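Isatin hydrolase (Ralstonia solanacearum, PDB 5NMP) hydrolyses isatin in a reaction that depends on manganese, and belongs to a metal-dependent cyclase family generally assigned arylformamidase activity. Local coordinates at residues Q30-S35 with E75-H80. Residues are numbered along the deposited sequence; the frame is centred on the assembly and turned at random.
Sequences QTLSPS and EHTGTH. With MN (manganese (II) ion), chain K.
Hydrogen bonding joins Gln30 to Thr79: the backbone N of Gln30 donates to Thr79 OG1 at 2.8 Å, nearly straight at 165°. With chi1 of -54°, the Thr79 hydroxyl lies beside its own backbone N and anti to the carbonyl carbon, facing the 30-35 loop. This buried hydroxyl accepts from Gln30 N and is also hydrogen-bonded to Cys229 O, joining the 75-80 loop to both. Gln30 CB passes the same oxygen as the two side chains cross at about a right angle; the glutamine chain, bent at chi2, carries its amide away from 75-80, and the side chain also touches Ser155 and Lys231. A water doubles the link, donating to Gln30 O at 2.9 Å and accepting from Thr79 N at 3.1 Å; Gln30 and Thr79 are thus tied both directly and through one bridging water.

Apolar contact is lighter. Leu32 reaches across with one methyl, CD2, which lies 4.0 Å from Thr77 CG2, these side chains too crossing at about a right angle. Leu32 also packs on Ile250 of the second subunit, placing it at the subunit interface.

Of the two segments, 75-80 carries the metal ligands. Manganese is bound by His76 ND1 at 2.1 Å and His80 NE2 at 2.2 Å, with Asp82 as a further ligand. The other ring nitrogen of His80, ND1, donates to Gly78 O, 25° out of the ring plane, which helps fix the ring's rotation; His76 CA covers one ring face.

The spacing of His76, His80 and Asp82 is the HxGTHxD metal-binding motif of the cyclase family, which the 30-35 loop meets at Thr77 and Thr79.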
ATOM      1  N   GLN A  30      -9.748   6.494  -2.726  1.00 47.46           N
ATOM      2  CA  GLN A  30     -10.529   7.493  -2.006  1.00 47.41           C
ATOM      3  C   GLN A  30      -9.788   7.923  -0.740  1.00 54.57           C
ATOM      4  O   GLN A  30      -8.914   7.204  -0.255  1.00 62.80           O
ATOM      5  CB  GLN A  30     -11.912   6.943  -1.643  1.00 47.06           C
ATOM      6  CG  GLN A  30     -12.823   6.647  -2.828  1.00 48.41           C
ATOM      7  CD  GLN A  30     -13.648   7.850  -3.254  1.00 52.55           C
ATOM      8  OE1 GLN A  30     -13.307   8.991  -2.948  1.00 56.67           O
ATOM      9  NE2 GLN A  30     -14.744   7.596  -3.960  1.00 44.22           N
ATOM     10  N   THR A  31     -10.143   9.082  -0.198  1.00 49.37           N
ATOM     11  CA  THR A  31      -9.489   9.588   1.005  1.00 48.93           C
ATOM     12  C   THR A  31     -10.112   9.032   2.286  1.00 53.89           C
ATOM     13  O   THR A  31     -11.312   9.182   2.521  1.00 58.62           O
ATOM     14  CB  THR A  31      -9.531  11.130   1.057  1.00 49.65           C
ATOM     15  OG1 THR A  31      -8.681  11.661   0.035  1.00 49.51           O
ATOM     16  CG2 THR A  31      -9.046  11.634   2.406  1.00 44.54           C
ATOM     17  N   LEU A  32      -9.281   8.395   3.110  1.00 51.68           N
ATOM     18  CA  LEU A  32      -9.699   7.902   4.419  1.00 49.83           C
ATOM     19  C   LEU A  32      -9.982   9.046   5.388  1.00 55.81           C
ATOM     20  O   LEU A  32      -9.071   9.763   5.803  1.00 58.81           O
ATOM     21  CB  LEU A  32      -8.630   6.985   5.012  1.00 47.33           C
ATOM     22  CG  LEU A  32      -8.453   5.604   4.388  1.00 50.80           C
ATOM     23  CD1 LEU A  32      -7.120   5.015   4.811  1.00 49.27           C
ATOM     24  CD2 LEU A  32      -9.600   4.689   4.798  1.00 54.91           C
ATOM     25  N   SER A  33     -11.250   9.201   5.752  1.00 57.82           N
ATOM     26  CA  SER A  33     -11.687  10.279   6.631  1.00 58.06           C
ATOM     27  C   SER A  33     -12.910   9.827   7.428  1.00 59.14           C
ATOM     28  O   SER A  33     -13.608   8.902   7.014  1.00 63.45           O
ATOM     29  CB  SER A  33     -11.995  11.537   5.810  1.00 61.34           C
ATOM     30  OG  SER A  33     -13.205  12.151   6.220  1.00 64.46           O
ATOM     31  N   PRO A  34     -13.170  10.462   8.584  1.00 55.05           N
ATOM     32  CA  PRO A  34     -14.344  10.102   9.389  1.00 60.59           C
ATOM     33  C   PRO A  34     -15.678  10.307   8.665  1.00 61.38           C
ATOM     34  O   PRO A  34     -16.703   9.797   9.120  1.00 65.36           O
ATOM     35  CB  PRO A  34     -14.238  11.041  10.593  1.00 56.93           C
ATOM     36  CG  PRO A  34     -12.800  11.338  10.705  1.00 57.31           C
ATOM     37  CD  PRO A  34     -12.289  11.401   9.298  1.00 57.59           C
ATOM     38  N   SER A  35     -15.665  11.038   7.555  1.00 56.46           N
ATOM     39  CA  SER A  35     -16.894  11.321   6.825  1.00 58.55           C
ATOM     40  C   SER A  35     -17.145  10.298   5.721  1.00 62.28           C
ATOM     41  O   SER A  35     -18.195  10.319   5.075  1.00 65.07           O
ATOM     42  CB  SER A  35     -16.851  12.729   6.232  1.00 58.35           C
ATOM     43  OG  SER A  35     -15.797  12.855   5.296  1.00 60.73           O
ATOM     44  N   GLU A  75     -10.766  -3.727   8.393  1.00 49.19           N
ATOM     45  CA  GLU A  75     -10.064  -4.245   7.228  1.00 50.18           C
ATOM     46  C   GLU A  75     -10.778  -3.817   5.949  1.00 49.28           C
ATOM     47  O   GLU A  75     -10.148  -3.573   4.928  1.00 51.84           O
ATOM     48  CB  GLU A  75      -9.970  -5.771   7.284  1.00 52.70           C
ATOM     49  CG  GLU A  75      -9.151  -6.312   8.440  1.00 57.48           C
ATOM     50  CD  GLU A  75      -9.240  -7.826   8.556  1.00 61.09           C
ATOM     51  OE1 GLU A  75     -10.279  -8.394   8.164  1.00 63.45           O
ATOM     52  OE2 GLU A  75      -8.270  -8.448   9.038  1.00 61.76           O
ATOM     53  N   HIS A  76     -12.101  -3.726   6.020  1.00 48.30           N
ATOM     54  CA  HIS A  76     -12.909  -3.385   4.858  1.00 47.54           C
ATOM     55  C   HIS A  76     -13.448  -1.960   4.959  1.00 49.85           C
ATOM     56  O   HIS A  76     -14.659  -1.731   4.961  1.00 53.73           O
ATOM     57  CB  HIS A  76     -14.044  -4.397   4.702  1.00 45.80           C
ATOM     58  CG  HIS A  76     -13.564  -5.796   4.472  1.00 46.57           C
ATOM     59  ND1 HIS A  76     -13.611  -6.408   3.238  1.00 43.63           N
ATOM     60  CD2 HIS A  76     -13.003  -6.695   5.316  1.00 49.13           C
ATOM     61  CE1 HIS A  76     -13.112  -7.628   3.333  1.00 46.27           C
ATOM     62  NE2 HIS A  76     -12.735  -7.826   4.584  1.00 49.02           N
ATOM     63  N   THR A  77     -12.519  -1.012   5.034  1.00 46.28           N
ATOM     64  CA  THR A  77     -12.833   0.403   5.158  1.00 46.75           C
ATOM     65  C   THR A  77     -12.309   1.160   3.945  1.00 48.34           C
ATOM     66  O   THR A  77     -11.144   1.015   3.579  1.00 54.60           O
ATOM     67  CB  THR A  77     -12.222   1.000   6.446  1.00 50.15           C
ATOM     68  OG1 THR A  77     -12.803   0.368   7.594  1.00 52.74           O
ATOM     69  CG2 THR A  77     -12.458   2.504   6.518  1.00 50.22           C
ATOM     70  N   GLY A  78     -13.170   1.957   3.318  1.00 42.54           N
ATOM     71  CA  GLY A  78     -12.775   2.767   2.178  1.00 39.95           C
ATOM     72  C   GLY A  78     -12.266   1.964   0.997  1.00 41.64           C
ATOM     73  O   GLY A  78     -12.713   0.843   0.752  1.00 43.29           O
ATOM     74  N   THR A  79     -11.333   2.548   0.253  1.00 41.57           N
ATOM     75  CA  THR A  79     -10.665   1.826  -0.820  1.00 41.76           C
ATOM     76  C   THR A  79      -9.888   0.660  -0.229  1.00 45.48           C
ATOM     77  O   THR A  79      -8.835   0.858   0.379  1.00 46.46           O
ATOM     78  CB  THR A  79      -9.703   2.732  -1.605  1.00 40.33           C
ATOM     79  OG1 THR A  79     -10.400   3.896  -2.059  1.00 45.09           O
ATOM     80  CG2 THR A  79      -9.127   1.997  -2.799  1.00 37.46           C
ATOM     81  N   HIS A  80     -10.404  -0.554  -0.392  1.00 43.97           N
ATOM     82  CA  HIS A  80      -9.754  -1.706   0.219  1.00 43.38           C
ATOM     83  C   HIS A  80      -9.712  -2.948  -0.668  1.00 44.42           C
ATOM     84  O   HIS A  80     -10.285  -2.981  -1.757  1.00 42.67           O
ATOM     85  CB  HIS A  80     -10.428  -2.046   1.549  1.00 44.14           C
ATOM     86  CG  HIS A  80     -11.798  -2.629   1.408  1.00 51.35           C
ATOM     87  ND1 HIS A  80     -12.944  -1.870   1.514  1.00 54.92           N
ATOM     88  CD2 HIS A  80     -12.208  -3.903   1.199  1.00 54.50           C
ATOM     89  CE1 HIS A  80     -14.001  -2.649   1.365  1.00 56.61           C
ATOM     90  NE2 HIS A  80     -13.581  -3.887   1.171  1.00 58.00           N
TER
HETATM   91 MN    MN K 301     -14.520  -5.859   1.423  1.00 61.78          MN
HETATM   92  O   HOH W   1     -10.199   5.183   1.380  1.00 53.81           O